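Local coordinates for hypothetical protein TTHA0636 (Thermus thermophilus HB8, PDB 1WWP) that is of unknown function but probably serves as a substrate-binding partner of a nucleotidyltransferase, at residues W38-L51 with A54-L68. Residues are numbered along the deposited sequence; the frame is centred on the assembly and turned at random.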
# COMPACT_ATOMS: atom_id res chain seq x y z
N TRP A 38 11.47 5.35 7.16
CA TRP A 38 12.50 6.04 6.38
C TRP A 38 12.44 7.54 6.56
O TRP A 38 13.46 8.22 6.48
CB TRP A 38 12.44 5.63 4.90
CG TRP A 38 11.42 6.29 4.06
CD1 TRP A 38 10.15 5.86 3.82
CD2 TRP A 38 11.62 7.45 3.25
NE1 TRP A 38 9.54 6.69 2.90
CE2 TRP A 38 10.42 7.67 2.53
CE3 TRP A 38 12.70 8.33 3.06
CZ2 TRP A 38 10.27 8.72 1.64
CZ3 TRP A 38 12.55 9.38 2.17
CH2 TRP A 38 11.34 9.57 1.47
N LYS A 39 11.25 8.05 6.86
CA LYS A 39 11.08 9.48 7.10
C LYS A 39 11.80 9.89 8.38
O LYS A 39 12.40 10.96 8.46
CB LYS A 39 9.59 9.83 7.19
CG LYS A 39 8.90 9.83 5.84
CD LYS A 39 9.61 10.81 4.94
CE LYS A 39 8.92 10.95 3.61
NZ LYS A 39 9.72 11.90 2.78
N ALA A 40 11.75 9.03 9.40
CA ALA A 40 12.43 9.36 10.66
C ALA A 40 13.94 9.34 10.44
O ALA A 40 14.68 10.17 10.99
CB ALA A 40 12.03 8.35 11.77
N LEU A 41 14.42 8.38 9.66
CA LEU A 41 15.85 8.30 9.34
C LEU A 41 16.26 9.55 8.53
O LEU A 41 17.29 10.15 8.79
CB LEU A 41 16.14 7.04 8.51
CG LEU A 41 16.59 5.76 9.22
CD1 LEU A 41 16.90 4.68 8.18
CD2 LEU A 41 17.84 6.05 10.03
N GLN A 42 15.44 9.91 7.54
CA GLN A 42 15.73 11.08 6.71
C GLN A 42 15.89 12.35 7.57
O GLN A 42 16.87 13.07 7.43
CB GLN A 42 14.62 11.26 5.67
CG GLN A 42 14.77 12.50 4.81
CD GLN A 42 13.56 12.75 3.93
OE1 GLN A 42 12.42 12.80 4.40
NE2 GLN A 42 13.81 12.92 2.64
N ALA A 43 14.93 12.59 8.47
CA ALA A 43 14.96 13.75 9.36
C ALA A 43 16.15 13.70 10.29
O ALA A 43 16.79 14.72 10.57
CB ALA A 43 13.68 13.82 10.19
N TYR A 44 16.46 12.50 10.78
CA TYR A 44 17.58 12.34 11.69
C TYR A 44 18.90 12.66 10.96
O TYR A 44 19.76 13.36 11.48
CB TYR A 44 17.64 10.91 12.19
CG TYR A 44 18.81 10.64 13.12
CD1 TYR A 44 18.72 10.92 14.48
CD2 TYR A 44 20.00 10.12 12.63
CE1 TYR A 44 19.79 10.68 15.33
CE2 TYR A 44 21.08 9.88 13.47
CZ TYR A 44 20.97 10.16 14.82
OH TYR A 44 22.03 9.92 15.67
N LEU A 45 19.07 12.11 9.77
CA LEU A 45 20.29 12.33 9.00
C LEU A 45 20.41 13.83 8.70
O LEU A 45 21.50 14.39 8.74
CB LEU A 45 20.24 11.52 7.70
CG LEU A 45 20.50 10.02 7.89
CD1 LEU A 45 20.05 9.26 6.67
CD2 LEU A 45 22.00 9.78 8.18
N ARG A 46 19.28 14.47 8.43
CA ARG A 46 19.27 15.89 8.13
C ARG A 46 19.70 16.73 9.33
O ARG A 46 20.66 17.50 9.25
CB ARG A 46 17.88 16.33 7.69
CG ARG A 46 17.79 17.78 7.21
CD ARG A 46 16.42 18.08 6.64
NE ARG A 46 16.28 19.49 6.27
CZ ARG A 46 15.18 20.02 5.74
NH1 ARG A 46 14.11 19.27 5.52
NH2 ARG A 46 15.14 21.32 5.45
N GLU A 47 19.01 16.55 10.45
CA GLU A 47 19.26 17.31 11.67
C GLU A 47 20.52 16.98 12.45
O GLU A 47 21.21 17.88 12.95
CB GLU A 47 18.05 17.19 12.60
CG GLU A 47 16.74 17.72 12.01
CD GLU A 47 15.53 17.46 12.90
OE1 GLU A 47 15.05 16.30 12.96
OE2 GLU A 47 15.05 18.42 13.54
N LYS A 48 20.84 15.70 12.57
CA LYS A 48 22.01 15.29 13.35
C LYS A 48 23.30 15.12 12.55
O LYS A 48 24.39 15.22 13.11
CB LYS A 48 21.73 13.98 14.07
CG LYS A 48 20.36 13.88 14.72
CD LYS A 48 20.25 14.68 16.01
CE LYS A 48 18.96 14.32 16.73
NZ LYS A 48 18.70 15.21 17.89
N GLU A 49 23.21 14.83 11.25
CA GLU A 49 24.43 14.61 10.45
C GLU A 49 24.67 15.69 9.38
O GLU A 49 25.81 15.88 8.95
CB GLU A 49 24.37 13.24 9.76
CG GLU A 49 24.12 12.07 10.68
CD GLU A 49 25.06 12.03 11.87
OE1 GLU A 49 26.27 12.33 11.71
OE2 GLU A 49 24.59 11.69 12.99
N GLY A 50 23.60 16.35 8.95
CA GLY A 50 23.71 17.37 7.93
C GLY A 50 23.76 16.69 6.58
O GLY A 50 24.26 17.25 5.60
N LEU A 51 23.27 15.46 6.54
CA LEU A 51 23.23 14.70 5.30
C LEU A 51 21.80 14.67 4.78
O LEU A 51 20.86 14.37 5.51
CB LEU A 51 23.74 13.27 5.53
CG LEU A 51 25.21 13.10 5.93
CD1 LEU A 51 25.51 11.62 6.13
CD2 LEU A 51 26.12 13.68 4.85
N ALA A 54 16.90 12.01 -0.44
CA ALA A 54 15.55 12.25 -0.94
C ALA A 54 14.65 11.01 -0.96
O ALA A 54 13.47 11.09 -0.64
CB ALA A 54 15.64 12.85 -2.35
N SER A 55 15.22 9.88 -1.34
CA SER A 55 14.47 8.63 -1.44
C SER A 55 14.81 7.59 -0.38
O SER A 55 15.85 7.65 0.25
CB SER A 55 14.72 8.01 -2.81
OG SER A 55 16.09 7.64 -2.92
N PRO A 56 13.92 6.60 -0.19
CA PRO A 56 14.16 5.55 0.80
C PRO A 56 15.54 4.90 0.63
O PRO A 56 16.29 4.71 1.61
CB PRO A 56 13.03 4.57 0.53
CG PRO A 56 11.90 5.49 0.17
CD PRO A 56 12.58 6.47 -0.78
N LYS A 57 15.90 4.57 -0.61
CA LYS A 57 17.20 3.94 -0.86
C LYS A 57 18.39 4.86 -0.58
O LYS A 57 19.41 4.44 -0.06
CB LYS A 57 17.28 3.41 -2.30
CG LYS A 57 16.73 2.00 -2.46
CD LYS A 57 16.94 1.49 -3.88
CE LYS A 57 16.44 0.05 -4.04
NZ LYS A 57 16.53 -0.40 -5.47
N GLY A 58 18.25 6.13 -0.94
CA GLY A 58 19.32 7.07 -0.70
C GLY A 58 19.53 7.29 0.78
O GLY A 58 20.65 7.42 1.26
N VAL A 59 18.42 7.36 1.51
CA VAL A 59 18.50 7.58 2.95
C VAL A 59 19.16 6.37 3.61
O VAL A 59 19.99 6.48 4.50
CB VAL A 59 17.08 7.83 3.57
CG1 VAL A 59 17.17 7.88 5.10
CG2 VAL A 59 16.54 9.15 3.05
N ILE A 60 18.81 5.18 3.13
CA ILE A 60 19.41 3.99 3.72
C ILE A 60 20.94 3.99 3.47
O ILE A 60 21.74 3.68 4.38
CB ILE A 60 18.68 2.71 3.17
CG1 ILE A 60 17.30 2.61 3.82
CG2 ILE A 60 19.51 1.48 3.41
CD1 ILE A 60 16.34 1.63 3.11
N ARG A 61 21.35 4.37 2.26
CA ARG A 61 22.78 4.41 1.91
C ARG A 61 23.51 5.40 2.81
O ARG A 61 24.63 5.16 3.25
CB ARG A 61 22.98 4.82 0.45
CG ARG A 61 22.20 3.97 -0.53
CD ARG A 61 23.15 3.24 -1.44
NE ARG A 61 22.46 2.44 -2.44
CZ ARG A 61 21.64 2.93 -3.37
NH1 ARG A 61 21.39 4.24 -3.44
NH2 ARG A 61 21.07 2.10 -4.22
N LEU A 62 22.89 6.55 3.10
CA LEU A 62 23.51 7.55 3.99
C LEU A 62 23.50 7.00 5.42
O LEU A 62 24.47 7.16 6.16
CB LEU A 62 22.75 8.89 3.92
CG LEU A 62 22.80 9.59 2.55
CD1 LEU A 62 21.78 10.72 2.50
CD2 LEU A 62 24.22 10.12 2.27
N ALA A 63 22.41 6.35 5.83
CA ALA A 63 22.37 5.78 7.17
C ALA A 63 23.53 4.79 7.31
O ALA A 63 24.17 4.72 8.36
CB ALA A 63 21.03 5.07 7.39
N ARG A 64 23.81 4.04 6.25
CA ARG A 64 24.90 3.07 6.28
C ARG A 64 26.26 3.74 6.41
O ARG A 64 27.07 3.36 7.25
CB ARG A 64 24.92 2.22 5.00
CG ARG A 64 26.13 1.28 4.93
CD ARG A 64 26.19 0.52 3.61
NE ARG A 64 26.44 1.42 2.49
CZ ARG A 64 25.75 1.39 1.35
NH1 ARG A 64 24.78 0.51 1.19
NH2 ARG A 64 26.03 2.26 0.39
N GLU A 65 26.53 4.73 5.57
CA GLU A 65 27.82 5.38 5.65
C GLU A 65 28.08 6.06 6.99
O GLU A 65 29.22 6.12 7.46
CB GLU A 65 28.02 6.36 4.49
CG GLU A 65 26.93 7.40 4.31
CD GLU A 65 27.10 8.22 3.03
OE1 GLU A 65 27.04 7.62 1.93
OE2 GLU A 65 27.31 9.45 3.12
N VAL A 66 27.03 6.58 7.61
CA VAL A 66 27.20 7.27 8.88
C VAL A 66 27.31 6.28 10.03
O VAL A 66 27.68 6.63 11.15
CB VAL A 66 26.05 8.29 9.06
CG1 VAL A 66 25.15 7.94 10.23
CG2 VAL A 66 26.66 9.66 9.25
N GLY A 67 26.99 5.03 9.74
CA GLY A 67 27.10 4.00 10.75
C GLY A 67 25.80 3.60 11.43
O GLY A 67 25.79 2.64 12.21
N LEU A 68 24.72 4.31 11.13
CA LEU A 68 23.42 4.02 11.73
C LEU A 68 22.96 2.62 11.36
O LEU A 68 22.14 2.02 12.04
CB LEU A 68 22.38 5.03 11.25
CG LEU A 68 21.93 6.09 12.25
CD1 LEU A 68 23.12 6.85 12.81
CD2 LEU A 68 20.98 7.04 11.55
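The indole of W38 lies against P56 in the first turn of helix 56-66, with P56 CG over the face of its five-membered ring, 3.6 Å from the centroid and 14° off the normal, a CH-pi contact. A chi1 of 80° sets W38 CG between the backbone N and carbonyl carbon and turns the ring toward that turn; K39 CE lies over the rim of the opposite face, while W38 NE1 hydrogen-bonds to E35 OE1 one turn back. With an alanine in place of W38, P56 CG would probably lose the ring face it rests on and V59 CG2, now at the indole edge, one wall of its pocket.

V59 can be followed branch by branch. Its CB points toward helix 20-49 and splits in two: CG1, anti to the backbone N, lies 3.6 Å from L45 CD1 and also touches Q42 N and L41 CB, whereas CG2 reaches Q42 CB, 3.9 Å away, and W38 CE3. This knob thus fills a hole formed by W38, L41, Q42 and L45. L45 answers in kind, entering among V59, L62, A63 and V66, with CD1 3.5 Å from V59 O. Farther along, L68 CD2 meets L41 CD2 and lies 3.4 Å from Y44 CD2, while L51 CD1 packs on V66 CG2. Q42 crosses V59 with its aliphatic part; its NE2 bonds to G53 O in the connecting loop.

The segment axes approach to 9.5 Å at 52°, and the reciprocal knobs-into-holes packing joins two consecutive helices linked by a short loop, consistent with the all-helical fold of the nucleotidyltransferase substrate-binding family.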